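YeaZ (Pseudomonas aeruginosa PAO579, PDB 4Y0W) is an essential protein that takes part in making the tRNA modification threonylcarbamoyl adenosine, probably as a non-catalytic partner related to the actin-like ATPases. Local coordinates at residues R117-I122 with T171-V176; E128-C133 with E147-P152; T9-D14 with V22-E27; V63-F68 with P95-S100; T15-C20 with S189-A194. All blocks are in the same frame, centred on the assembly; numbering follows the deposited sequence.

Contact 1: R117-I122 with T171-V176; sequences RVAAAI and TGWGYV. With NA (sodium ion), chain F.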
# COMPACT_ATOMS: atom_id res chain seq x y z
N ARG A 117 -15.30 68.13 -4.05
CA ARG A 117 -16.00 67.43 -3.00
C ARG A 117 -16.08 65.95 -3.37
O ARG A 117 -16.68 65.58 -4.38
CB ARG A 117 -17.39 67.98 -2.80
CG ARG A 117 -17.41 69.35 -2.15
CD ARG A 117 -18.85 69.81 -1.93
NE ARG A 117 -19.05 71.26 -1.92
CZ ARG A 117 -19.33 71.99 -0.84
NH1 ARG A 117 -19.43 71.44 0.37
NH2 ARG A 117 -19.51 73.29 -0.96
N VAL A 118 -15.46 65.11 -2.54
CA VAL A 118 -15.32 63.71 -2.86
C VAL A 118 -15.73 62.90 -1.67
O VAL A 118 -15.28 63.16 -0.53
CB VAL A 118 -13.88 63.34 -3.25
CG1 VAL A 118 -13.77 61.85 -3.49
CG2 VAL A 118 -13.47 64.09 -4.50
N ALA A 119 -16.64 61.96 -1.94
CA ALA A 119 -17.04 60.91 -1.01
C ALA A 119 -16.31 59.63 -1.40
O ALA A 119 -16.66 58.97 -2.36
CB ALA A 119 -18.54 60.70 -1.02
N ALA A 120 -15.26 59.34 -0.63
CA ALA A 120 -14.43 58.20 -0.82
C ALA A 120 -15.03 57.07 -0.07
O ALA A 120 -15.37 57.23 1.11
CB ALA A 120 -13.05 58.46 -0.27
N ALA A 121 -15.10 55.91 -0.71
CA ALA A 121 -15.59 54.73 -0.04
C ALA A 121 -14.78 53.51 -0.50
O ALA A 121 -14.56 53.28 -1.69
CB ALA A 121 -17.06 54.55 -0.35
N ILE A 122 -14.35 52.70 0.45
CA ILE A 122 -13.49 51.55 0.14
C ILE A 122 -14.16 50.32 0.69
O ILE A 122 -14.61 50.35 1.81
CB ILE A 122 -12.09 51.70 0.76
CG1 ILE A 122 -11.31 52.75 -0.02
CG2 ILE A 122 -11.33 50.36 0.74
CD1 ILE A 122 -10.09 53.32 0.65
N THR A 171 -13.65 51.66 -4.42
CA THR A 171 -14.32 50.36 -4.56
C THR A 171 -15.60 50.23 -3.76
O THR A 171 -16.44 49.41 -4.10
CB THR A 171 -13.39 49.18 -4.16
OG1 THR A 171 -12.93 49.34 -2.81
CG2 THR A 171 -12.19 49.11 -5.08
N GLY A 172 -15.76 51.01 -2.70
CA GLY A 172 -17.02 51.01 -1.97
C GLY A 172 -18.21 51.43 -2.83
O GLY A 172 -19.35 51.08 -2.56
N TRP A 173 -17.97 52.19 -3.88
CA TRP A 173 -19.08 52.62 -4.71
C TRP A 173 -19.71 51.45 -5.47
O TRP A 173 -20.77 51.60 -6.07
CB TRP A 173 -18.67 53.80 -5.59
CG TRP A 173 -18.54 55.01 -4.74
CD1 TRP A 173 -17.40 55.48 -4.15
CD2 TRP A 173 -19.60 55.84 -4.28
NE1 TRP A 173 -17.69 56.59 -3.40
CE2 TRP A 173 -19.03 56.83 -3.46
CE3 TRP A 173 -20.98 55.85 -4.51
CZ2 TRP A 173 -19.80 57.81 -2.85
CZ3 TRP A 173 -21.74 56.83 -3.89
CH2 TRP A 173 -21.15 57.80 -3.08
N GLY A 174 -19.10 50.27 -5.37
CA GLY A 174 -19.81 49.03 -5.74
C GLY A 174 -21.19 48.86 -5.08
O GLY A 174 -22.08 48.22 -5.63
N TYR A 175 -21.36 49.46 -3.91
CA TYR A 175 -22.61 49.37 -3.13
C TYR A 175 -23.58 50.52 -3.37
O TYR A 175 -24.50 50.72 -2.58
CB TYR A 175 -22.27 49.35 -1.63
CG TYR A 175 -21.69 48.05 -1.19
CD1 TYR A 175 -20.34 47.77 -1.37
CD2 TYR A 175 -22.47 47.09 -0.60
CE1 TYR A 175 -19.80 46.56 -0.97
CE2 TYR A 175 -21.94 45.88 -0.18
CZ TYR A 175 -20.61 45.62 -0.37
OH TYR A 175 -20.08 44.41 0.05
N VAL A 176 -23.38 51.28 -4.44
CA VAL A 176 -24.11 52.54 -4.65
C VAL A 176 -25.64 52.41 -4.60
O VAL A 176 -26.33 53.29 -4.09
CB VAL A 176 -23.70 53.21 -5.97
CG1 VAL A 176 -24.09 52.35 -7.17
CG2 VAL A 176 -24.32 54.59 -6.06
NA NA F . -18.18 45.02 2.04
O HOH W 1 -17.97 43.23 3.10

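Contact 2: E128-C133 with E147-P152; sequences EVYWGC and EAVLPP. With NA (sodium ion), chain F.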
# COMPACT_ATOMS: atom_id res chain seq x y z
N GLU A 128 -19.87 45.93 4.83
CA GLU A 128 -19.67 47.28 5.20
C GLU A 128 -18.71 47.90 4.21
O GLU A 128 -18.12 47.22 3.37
CB GLU A 128 -19.13 47.33 6.63
CG GLU A 128 -20.12 46.77 7.66
CD GLU A 128 -19.77 47.15 9.08
OE1 GLU A 128 -18.58 47.01 9.46
OE2 GLU A 128 -20.66 47.61 9.82
N VAL A 129 -18.57 49.21 4.33
CA VAL A 129 -17.64 49.99 3.54
C VAL A 129 -17.01 50.98 4.49
O VAL A 129 -17.59 51.38 5.49
CB VAL A 129 -18.34 50.76 2.37
CG1 VAL A 129 -19.06 49.79 1.45
CG2 VAL A 129 -19.35 51.78 2.89
N TYR A 130 -15.79 51.36 4.17
CA TYR A 130 -15.14 52.38 4.87
C TYR A 130 -15.60 53.61 4.15
O TYR A 130 -15.71 53.58 2.94
CB TYR A 130 -13.61 52.19 4.77
CG TYR A 130 -13.11 50.92 5.42
CD1 TYR A 130 -12.96 50.83 6.80
CD2 TYR A 130 -12.78 49.80 4.66
CE1 TYR A 130 -12.50 49.66 7.40
CE2 TYR A 130 -12.33 48.63 5.25
CZ TYR A 130 -12.20 48.56 6.62
OH TYR A 130 -11.75 47.38 7.18
N TRP A 131 -15.79 54.71 4.90
CA TRP A 131 -16.46 55.91 4.41
C TRP A 131 -15.79 57.17 4.93
O TRP A 131 -15.55 57.31 6.11
CB TRP A 131 -17.94 55.89 4.77
CG TRP A 131 -18.77 57.08 4.27
CD1 TRP A 131 -19.18 58.14 5.02
CD2 TRP A 131 -19.29 57.30 2.95
NE1 TRP A 131 -19.94 59.00 4.26
CE2 TRP A 131 -20.01 58.51 2.99
CE3 TRP A 131 -19.25 56.58 1.77
CZ2 TRP A 131 -20.68 59.01 1.88
CZ3 TRP A 131 -19.89 57.08 0.66
CH2 TRP A 131 -20.60 58.29 0.72
N GLY A 132 -15.48 58.10 4.04
CA GLY A 132 -14.95 59.37 4.45
C GLY A 132 -15.19 60.41 3.39
O GLY A 132 -14.95 60.15 2.20
N CYS A 133 -15.67 61.59 3.81
CA CYS A 133 -15.94 62.69 2.88
C CYS A 133 -14.93 63.80 2.99
O CYS A 133 -14.50 64.16 4.07
CB CYS A 133 -17.35 63.23 3.04
SG CYS A 133 -18.59 62.04 2.53
N GLU A 147 -14.29 59.60 9.61
CA GLU A 147 -14.33 58.37 8.83
C GLU A 147 -14.99 57.27 9.61
O GLU A 147 -14.85 57.18 10.82
CB GLU A 147 -12.92 57.93 8.47
CG GLU A 147 -12.27 58.84 7.45
CD GLU A 147 -10.80 58.55 7.20
OE1 GLU A 147 -10.21 57.66 7.86
OE2 GLU A 147 -10.23 59.24 6.32
N ALA A 148 -15.70 56.40 8.92
CA ALA A 148 -16.39 55.33 9.60
C ALA A 148 -16.42 54.11 8.75
O ALA A 148 -16.09 54.15 7.58
CB ALA A 148 -17.81 55.75 9.96
N VAL A 149 -16.77 53.01 9.39
CA VAL A 149 -16.95 51.77 8.71
C VAL A 149 -18.42 51.47 8.95
O VAL A 149 -18.83 51.34 10.08
CB VAL A 149 -15.96 50.68 9.19
CG1 VAL A 149 -16.12 50.36 10.67
CG2 VAL A 149 -16.09 49.43 8.35
N LEU A 150 -19.20 51.40 7.87
CA LEU A 150 -20.65 51.46 7.94
C LEU A 150 -21.28 50.52 6.93
O LEU A 150 -20.73 50.29 5.86
CB LEU A 150 -21.16 52.86 7.58
CG LEU A 150 -20.73 54.10 8.36
CD1 LEU A 150 -21.18 55.40 7.71
CD2 LEU A 150 -21.32 54.02 9.73
N PRO A 151 -22.49 50.04 7.24
CA PRO A 151 -23.25 49.45 6.14
C PRO A 151 -23.62 50.51 5.11
O PRO A 151 -23.72 51.71 5.44
CB PRO A 151 -24.50 48.92 6.83
CG PRO A 151 -24.63 49.72 8.06
CD PRO A 151 -23.25 50.11 8.49
N PRO A 152 -23.79 50.10 3.86
CA PRO A 152 -23.95 51.10 2.84
C PRO A 152 -25.20 51.94 2.99
O PRO A 152 -25.25 53.06 2.48
CB PRO A 152 -24.01 50.29 1.54
CG PRO A 152 -24.22 48.89 1.95
CD PRO A 152 -23.60 48.76 3.29
NA NA F . -18.18 45.02 2.04
O HOH W 1 -17.97 43.23 3.10

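Contact 3: T9-D14 with V22-E27; sequences TLLALD and VALLHE. With NA (sodium ion), chain G.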
# COMPACT_ATOMS: atom_id res chain seq x y z
N THR A 9 12.41 67.03 1.65
CA THR A 9 12.46 65.75 0.91
C THR A 9 11.60 64.69 1.63
O THR A 9 11.92 64.29 2.76
CB THR A 9 13.91 65.22 0.80
OG1 THR A 9 14.79 66.28 0.41
CG2 THR A 9 13.99 64.08 -0.17
N LEU A 10 10.54 64.24 0.97
CA LEU A 10 9.60 63.28 1.55
C LEU A 10 9.49 62.05 0.66
O LEU A 10 9.41 62.15 -0.56
CB LEU A 10 8.23 63.90 1.73
CG LEU A 10 8.21 65.26 2.41
CD1 LEU A 10 6.87 65.96 2.17
CD2 LEU A 10 8.55 65.14 3.90
N LEU A 11 9.49 60.89 1.30
CA LEU A 11 9.28 59.63 0.64
C LEU A 11 7.88 59.18 1.00
O LEU A 11 7.44 59.37 2.13
CB LEU A 11 10.30 58.61 1.15
CG LEU A 11 10.24 57.20 0.56
CD1 LEU A 11 10.60 57.24 -0.93
CD2 LEU A 11 11.18 56.29 1.34
N ALA A 12 7.19 58.57 0.04
CA ALA A 12 5.78 58.19 0.24
C ALA A 12 5.55 56.81 -0.31
O ALA A 12 5.98 56.51 -1.41
CB ALA A 12 4.87 59.18 -0.48
N LEU A 13 4.87 55.94 0.43
CA LEU A 13 4.51 54.66 -0.15
C LEU A 13 3.13 54.20 0.21
O LEU A 13 2.61 54.51 1.27
CB LEU A 13 5.53 53.59 0.19
CG LEU A 13 5.77 53.21 1.64
CD1 LEU A 13 4.83 52.08 2.04
CD2 LEU A 13 7.23 52.80 1.82
N ASP A 14 2.54 53.43 -0.69
CA ASP A 14 1.24 52.86 -0.44
C ASP A 14 1.15 51.45 -0.99
O ASP A 14 1.51 51.20 -2.15
CB ASP A 14 0.15 53.73 -1.07
CG ASP A 14 -1.19 53.41 -0.53
OD1 ASP A 14 -1.78 52.44 -1.02
OD2 ASP A 14 -1.64 54.09 0.42
N VAL A 22 5.09 54.26 -5.04
CA VAL A 22 6.10 54.90 -4.26
C VAL A 22 6.29 56.29 -4.87
O VAL A 22 6.19 56.42 -6.08
CB VAL A 22 7.40 54.07 -4.27
CG1 VAL A 22 8.54 54.87 -3.70
CG2 VAL A 22 7.23 52.79 -3.45
N ALA A 23 6.55 57.31 -4.05
CA ALA A 23 6.75 58.65 -4.57
C ALA A 23 7.75 59.44 -3.76
O ALA A 23 7.93 59.18 -2.56
CB ALA A 23 5.45 59.41 -4.61
N LEU A 24 8.31 60.47 -4.41
CA LEU A 24 9.35 61.29 -3.83
C LEU A 24 9.22 62.79 -4.14
O LEU A 24 9.16 63.18 -5.30
CB LEU A 24 10.69 60.81 -4.34
CG LEU A 24 11.91 61.38 -3.64
CD1 LEU A 24 12.07 60.78 -2.24
CD2 LEU A 24 13.13 61.09 -4.48
N LEU A 25 9.22 63.61 -3.09
CA LEU A 25 9.34 65.05 -3.25
C LEU A 25 10.79 65.41 -2.98
O LEU A 25 11.34 65.10 -1.91
CB LEU A 25 8.42 65.82 -2.30
CG LEU A 25 8.54 67.36 -2.28
CD1 LEU A 25 8.04 67.99 -3.56
CD2 LEU A 25 7.78 67.96 -1.11
N HIS A 26 11.42 66.05 -3.96
CA HIS A 26 12.79 66.48 -3.82
C HIS A 26 13.00 67.79 -4.55
O HIS A 26 12.80 67.88 -5.76
CB HIS A 26 13.75 65.42 -4.35
CG HIS A 26 15.18 65.70 -4.00
ND1 HIS A 26 16.17 65.82 -4.96
CD2 HIS A 26 15.78 65.90 -2.80
CE1 HIS A 26 17.32 66.06 -4.36
NE2 HIS A 26 17.11 66.11 -3.05
N GLU A 27 13.39 68.80 -3.78
CA GLU A 27 13.62 70.15 -4.32
C GLU A 27 12.41 70.67 -5.12
O GLU A 27 12.57 71.32 -6.15
CB GLU A 27 14.89 70.16 -5.17
CG GLU A 27 16.18 70.13 -4.34
CD GLU A 27 17.43 69.90 -5.19
OE1 GLU A 27 17.30 69.80 -6.43
OE2 GLU A 27 18.54 69.80 -4.60
NA NA G . -2.20 50.78 -2.89
O HOH W 2 14.21 68.77 -0.77
O HOH W 3 -0.75 52.42 -4.55

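Contact 4: V63-F68 with P95-S100; sequences VDAIAF and PVLAVS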
# COMPACT_ATOMS: atom_id res chain seq x y z
N VAL A 63 16.15 61.92 3.02
CA VAL A 63 14.74 61.92 3.33
C VAL A 63 14.49 62.54 4.73
O VAL A 63 15.08 62.14 5.74
CB VAL A 63 14.16 60.49 3.19
CG1 VAL A 63 12.71 60.42 3.64
CG2 VAL A 63 14.27 60.02 1.74
N ASP A 64 13.60 63.52 4.77
CA ASP A 64 13.23 64.16 6.02
C ASP A 64 12.12 63.43 6.76
O ASP A 64 12.08 63.49 8.00
CB ASP A 64 12.81 65.58 5.73
CG ASP A 64 13.88 66.35 5.00
OD1 ASP A 64 15.03 66.28 5.44
OD2 ASP A 64 13.55 67.03 4.00
N ALA A 65 11.25 62.75 6.01
CA ALA A 65 10.11 62.02 6.59
C ALA A 65 9.50 61.08 5.59
O ALA A 65 9.68 61.24 4.38
CB ALA A 65 9.05 62.98 7.10
N ILE A 66 8.77 60.10 6.11
CA ILE A 66 8.20 59.05 5.29
C ILE A 66 6.70 58.96 5.52
O ILE A 66 6.23 58.79 6.64
CB ILE A 66 8.85 57.68 5.57
CG1 ILE A 66 10.38 57.76 5.37
CG2 ILE A 66 8.26 56.62 4.64
CD1 ILE A 66 11.15 56.55 5.82
N ALA A 67 5.95 59.06 4.44
CA ALA A 67 4.51 58.96 4.52
C ALA A 67 4.10 57.57 4.09
O ALA A 67 4.78 56.93 3.33
CB ALA A 67 3.87 59.99 3.62
N PHE A 68 3.01 57.08 4.66
CA PHE A 68 2.40 55.85 4.22
C PHE A 68 0.87 55.96 4.33
O PHE A 68 0.35 56.72 5.15
CB PHE A 68 2.97 54.68 5.01
CG PHE A 68 2.52 54.63 6.45
CD1 PHE A 68 3.03 55.50 7.37
CD2 PHE A 68 1.59 53.70 6.85
CE1 PHE A 68 2.59 55.45 8.68
CE2 PHE A 68 1.16 53.64 8.16
CZ PHE A 68 1.66 54.52 9.08
N PRO A 95 10.84 61.12 11.11
CA PRO A 95 9.45 60.95 11.42
C PRO A 95 8.65 60.24 10.35
O PRO A 95 8.99 60.24 9.17
CB PRO A 95 8.93 62.38 11.52
CG PRO A 95 10.15 63.24 11.59
CD PRO A 95 11.15 62.51 10.78
N VAL A 96 7.55 59.68 10.83
CA VAL A 96 6.55 58.97 10.07
C VAL A 96 5.24 59.79 9.95
O VAL A 96 4.79 60.42 10.91
CB VAL A 96 6.28 57.64 10.77
CG1 VAL A 96 5.04 56.97 10.23
CG2 VAL A 96 7.51 56.75 10.65
N LEU A 97 4.65 59.76 8.77
CA LEU A 97 3.41 60.49 8.49
C LEU A 97 2.31 59.54 8.02
O LEU A 97 2.24 59.23 6.84
CB LEU A 97 3.67 61.55 7.42
CG LEU A 97 4.47 62.75 7.90
CD1 LEU A 97 4.95 63.54 6.70
CD2 LEU A 97 3.65 63.65 8.82
N ALA A 98 1.49 59.07 8.94
CA ALA A 98 0.31 58.24 8.62
C ALA A 98 -0.76 59.05 7.91
O ALA A 98 -1.19 60.06 8.39
CB ALA A 98 -0.29 57.65 9.88
N VAL A 99 -1.20 58.58 6.74
CA VAL A 99 -2.25 59.27 6.01
C VAL A 99 -3.32 58.31 5.57
O VAL A 99 -3.03 57.19 5.16
CB VAL A 99 -1.70 59.93 4.77
CG1 VAL A 99 -2.84 60.52 3.96
CG2 VAL A 99 -0.67 60.97 5.13
N SER A 100 -4.56 58.77 5.61
CA SER A 100 -5.72 57.94 5.30
C SER A 100 -5.79 57.65 3.83
O SER A 100 -5.64 58.55 2.99
CB SER A 100 -7.00 58.65 5.68
OG SER A 100 -8.09 57.79 5.47

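Contact 5: T15-C20 with S189-A194; sequences TSTEAC and SLLPHA. With NA (sodium ion), chain G.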
# COMPACT_ATOMS: atom_id res chain seq x y z
N THR A 15 0.66 50.54 -0.15
CA THR A 15 0.49 49.14 -0.55
C THR A 15 -0.82 48.61 -0.01
O THR A 15 -0.94 47.44 0.30
CB THR A 15 1.65 48.26 -0.03
OG1 THR A 15 1.78 48.40 1.39
CG2 THR A 15 2.98 48.64 -0.68
N SER A 16 -1.81 49.47 0.10
CA SER A 16 -3.07 49.11 0.78
C SER A 16 -4.07 48.34 -0.08
O SER A 16 -5.02 47.76 0.46
CB SER A 16 -3.72 50.38 1.31
OG SER A 16 -3.62 51.39 0.33
N THR A 17 -3.81 48.29 -1.37
CA THR A 17 -4.68 47.70 -2.38
C THR A 17 -3.82 46.82 -3.28
O THR A 17 -2.66 46.52 -2.96
CB THR A 17 -5.35 48.79 -3.25
OG1 THR A 17 -4.35 49.46 -4.03
CG2 THR A 17 -6.10 49.79 -2.38
N GLU A 18 -4.39 46.40 -4.41
CA GLU A 18 -3.65 45.67 -5.44
C GLU A 18 -2.44 46.45 -5.99
O GLU A 18 -1.46 45.86 -6.45
CB GLU A 18 -4.60 45.30 -6.60
CG GLU A 18 -4.30 43.94 -7.22
CD GLU A 18 -5.34 43.50 -8.23
OE1 GLU A 18 -6.37 44.20 -8.38
OE2 GLU A 18 -5.13 42.46 -8.88
N ALA A 19 -2.51 47.77 -5.91
CA ALA A 19 -1.45 48.63 -6.45
C ALA A 19 -0.34 48.89 -5.44
O ALA A 19 -0.59 49.08 -4.26
CB ALA A 19 -2.03 49.95 -6.91
N CYS A 20 0.88 48.91 -5.92
CA CYS A 20 2.00 49.30 -5.12
C CYS A 20 2.53 50.55 -5.76
O CYS A 20 2.74 50.59 -6.97
CB CYS A 20 3.04 48.20 -5.10
SG CYS A 20 4.46 48.52 -4.04
N SER A 189 -13.47 52.10 -9.38
CA SER A 189 -12.24 51.35 -9.66
C SER A 189 -11.05 52.13 -9.15
O SER A 189 -9.93 51.63 -9.18
CB SER A 189 -12.08 51.13 -11.15
OG SER A 189 -11.52 52.30 -11.78
N LEU A 190 -11.28 53.37 -8.70
CA LEU A 190 -10.18 54.22 -8.27
C LEU A 190 -9.46 53.69 -7.01
O LEU A 190 -10.08 53.27 -6.02
CB LEU A 190 -10.67 55.64 -8.02
CG LEU A 190 -9.57 56.68 -8.04
CD1 LEU A 190 -9.02 56.81 -9.46
CD2 LEU A 190 -10.09 58.02 -7.56
N LEU A 191 -8.13 53.74 -7.08
CA LEU A 191 -7.26 53.23 -6.02
C LEU A 191 -6.31 54.32 -5.55
O LEU A 191 -6.11 55.30 -6.25
CB LEU A 191 -6.43 52.05 -6.52
CG LEU A 191 -7.15 50.81 -7.05
CD1 LEU A 191 -6.13 49.83 -7.62
CD2 LEU A 191 -7.96 50.13 -5.99
N PRO A 192 -5.74 54.16 -4.35
CA PRO A 192 -4.77 55.13 -3.84
C PRO A 192 -3.53 55.14 -4.70
O PRO A 192 -3.16 54.12 -5.23
CB PRO A 192 -4.44 54.59 -2.44
CG PRO A 192 -5.60 53.76 -2.06
CD PRO A 192 -6.10 53.17 -3.34
N HIS A 193 -2.90 56.30 -4.80
CA HIS A 193 -1.67 56.51 -5.57
C HIS A 193 -0.69 57.36 -4.72
O HIS A 193 -1.06 58.38 -4.13
CB HIS A 193 -2.06 57.23 -6.86
CG HIS A 193 -1.02 57.22 -7.93
ND1 HIS A 193 0.24 57.76 -7.76
CD2 HIS A 193 -1.07 56.81 -9.22
CE1 HIS A 193 0.93 57.63 -8.87
NE2 HIS A 193 0.16 57.05 -9.77
N ALA A 194 0.56 56.92 -4.67
CA ALA A 194 1.56 57.51 -3.78
C ALA A 194 1.80 59.00 -4.08
O ALA A 194 2.10 59.79 -3.16
CB ALA A 194 2.85 56.71 -3.87
NA NA G . -2.20 50.78 -2.89
O HOH W 3 -0.75 52.42 -4.55

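Contact 1: R117-I122 with T171-V176
The indole of Trp-173 meets Ala-119 at its edge: Ala-119 O lies near the ring plane, beside NE1. Val-176 CG2 sits at the edge too, also in plane. Ala-121 CB comes in obliquely, 3.7 Å from Trp-173 NE1. Ala-119 CB touches the six-membered ring, with 3.6 Å to Trp-173 CZ2. The ring of Tyr-175 has Gly-172 O at its edge.

Trp-173 NE1 donates to Ala-119 O at 2.8 Å. The oxygen is only 15° out of the ring plane, but the N-H...O angle is a bent 140°. The first torsion sets CG beside the backbone N (chi1 -72°), which brings the NE1 edge of the indole up to the strand. A second bond runs from Gly-172 N to Ala-121 O, also 2.8 Å. Here the donor stands well above the carbonyl plane. Gly-172 CA comes within 3.9 Å of Ala-121 CB. Thr-171 OG1 lies beside Ile-122 CA at 3.7 Å, and its hydrogen bond goes to Asp-123 N.

Residues 171-176 form a 3-10 segment just after strand 167-169, the parallel neighbour of strand 117-123. The contact joins this segment to strand 117-123. Trp-131 packs against the indole, and Pro-158 of a second subunit packs on Tyr-175. Tyr-175 OH binds a sodium ion at 2.8 Å, shared with Asp-123, Ala-124 and Glu-128. The two bonds put backbone oxygens of a buried alanine-rich strand to use, and the same segment that supplies their donors brings a phenol oxygen to the metal.

Contact 2: E128-C133 with E147-P152
Tyr-130 turns its CG beside the backbone N (chi1 -64°), and in Val-149 CG2 is anti to the backbone N. Both side chains leave the same face of the sheet. They lie side by side and point the same way, with Tyr-130 CE1 3.7 Å from Val-149 CG2. They are a non-hydrogen-bonded pair of the beta hairpin formed by strands 129-137 and 140-150.

The neighbouring pairs, Val-129 with Leu-150 and Trp-131 with Ala-148, are hydrogen-bonded. Each pair has two bonds. Trp-131 N donates to Ala-148 O at 2.8 Å, but with an N-H...O angle of only 138°. The local strand axes are turned 134° apart, far from the 180° of a straight antiparallel pair.

On the other face Trp-131 and Leu-150 meet loosely, with 4.3 Å between CD1 of Trp-131 and CD1 of Leu-150. The indole leads away from the hairpin, over Ala-119 and Ala-121, and its NE1 bonds to Ala-156 O. Glu-147 OE2 hydrogen-bonds to Tyr-134 OH.

Beside Val-129 the chain of Glu-128, extended beyond CG, runs alongside Pro-151, and Glu-128 OE1 comes to 3.6 Å from Val-149 CG2. Glu-128 O binds a sodium ion at 2.6 Å.

Contact 3: T9-D14 with V22-E27
Strands 10-14 and 22-26 run antiparallel, their axes 4.6 Å apart at closest approach and their directions 164° apart. Leu-10 with Leu-25 and Ala-12 with Ala-23 are the hydrogen-bonded pairs, and each makes two backbone bonds. Leu-11 with Leu-24 and Leu-13 with Val-22 are the non-hydrogen-bonded pairs between and beyond them.

Leu-10 and Leu-25 lie side by side, with 3.9 Å between Leu-10 CD1 and Leu-25 CD2. Ala-12 CB and Ala-23 CB follow on the same face at 4.2 Å. Helix 194-205 covers this face through Leu-197 and Leu-198. On the other face Leu-11 CD1 sits between Leu-24 and Val-22, 4.1 Å from Leu-24 CD1. Leu-24 has chi1 near trans (-169°), with CG across from the amide N. This brings Leu-24 CD1 toward the partner strand, 3.4 Å from Leu-10 O. Helix 41-56 packs against Leu-13, Val-22 and Leu-24.

The pair is a beta hairpin in the mixed five-stranded sheet of one lobe. Its strand order, 3-2-1-4-5, is that of the actin-like ATPase fold, in which the turn of this hairpin commonly lies at the phosphate end of the nucleotide cleft. Near that turn Asp-14 OD1 binds a sodium ion at 2.5 Å.

At the far end Thr-9 runs alongside His-26. Thr-9 OG1 lies at the edge of the imidazole, in plane, 3.4 Å from His-26 CD2. A water joins Thr-9 OG1 to Glu-27 N, and Glu-27 CG stands over the centre of one face of the ring.

Contact 4: V63-F68 with P95-S100
Four backbone hydrogen bonds join residues 65-68 to residues 95-99. Leu-97 N gives the shortest, 2.8 Å to Ile-66 O. Val-99 N donates to Phe-68 O at 2.9 Å. Ile-66 N and Phe-68 N return bonds to Pro-95 O and Leu-97 O. This alternation marks a parallel pair. The two strands are the ends of a beta-alpha-beta crossover through helix 77-92, and strand 96-99 is one of the two outermost strands of the sheet within the chain.

Pro-95 begins the pairing. Its CD lies 3.1 Å from Asp-64 O, while the carboxylate of Asp-64 bonds to Thr-9 N. One face of the sheet carries Ala-65, Ala-67 and Leu-97. Here Ala-67 CB meets Leu-97 CB at 4.1 Å, and helix 194-205 packs on the two alanines through Trp-205 and Ala-201.

The other face carries Ile-66, Phe-68, Val-96 and Ala-98, with helix 77-92 over it. Phe-68 has CG between its backbone N and carbonyl carbon (chi1 71°), which swings the ring across to the partner strand. Ala-98 CB touches it at Phe-68 CZ, 3.8 Å away. Val-96 CG1 comes in at the ring edge, near its plane, only 3.3 Å from Phe-68 CE1.

Contact 5: T15-C20 with S189-A194
Ser-16 meets Pro-192 first: its OG lies 3.9 Å from Pro-192 CG. The hydroxyl itself is turned to Asp-14 OD1, its hydrogen-bond partner.

Thr-17 is the centre of the contact. Its OG1 stands between the backbone N and the carbonyl carbon (chi1 67°). This torsion turns OG1 to the metal and to Ala-19 N, and CG2 to Pro-192. CG2 points at the proline ring, 3.5 Å from Pro-192 CD, while OG1 binds a sodium ion at 2.8 Å. OG1 also accepts from Ala-19 N at 3.1 Å, which makes an ST turn. Thr-17 CB is touched by Leu-191 CD2 at 4.0 Å.

At Ala-19 the chain enters strand 19-26. Its carbonyl oxygen binds the same sodium at 2.7 Å, and its CB touches Leu-191 CD1 at 4.2 Å. Asp-14 OD1 adds a third protein ligand. A water on the metal donates to Pro-192 O.

No direct hydrogen bond crosses between the segments. Residues 189-194 link the second lobe to helix 194-205, so the site lies where that linker passes the first hairpin. Leu-191 packs on the ligand residues Thr-17 and Ala-19, and Pro-192 on Ser-16 and Thr-17, while oxygens of the hairpin and one bridging water hold the ion.

Overall arrangement
Contacts 3 and 4 share one five-stranded sheet, where strands 10-14 and 65-69 are neighbours. Both are buried and apolar, one antiparallel and one parallel. Contacts 1 and 2 belong to the sheet of the other lobe, about 25 Å and 24 Å, centre to centre, from contact 4. Contact 2 is more open, while contact 1 is buried and uses side-chain as well as backbone donors. Those two meet on one sodium ion. Contact 5 crosses contact 3 along the chain and shares the other sodium with it. It lies nearest the chain centre and rests on apolar touches and a water. The bond between Glu-147 and Ser-100 joins contacts 2 and 4.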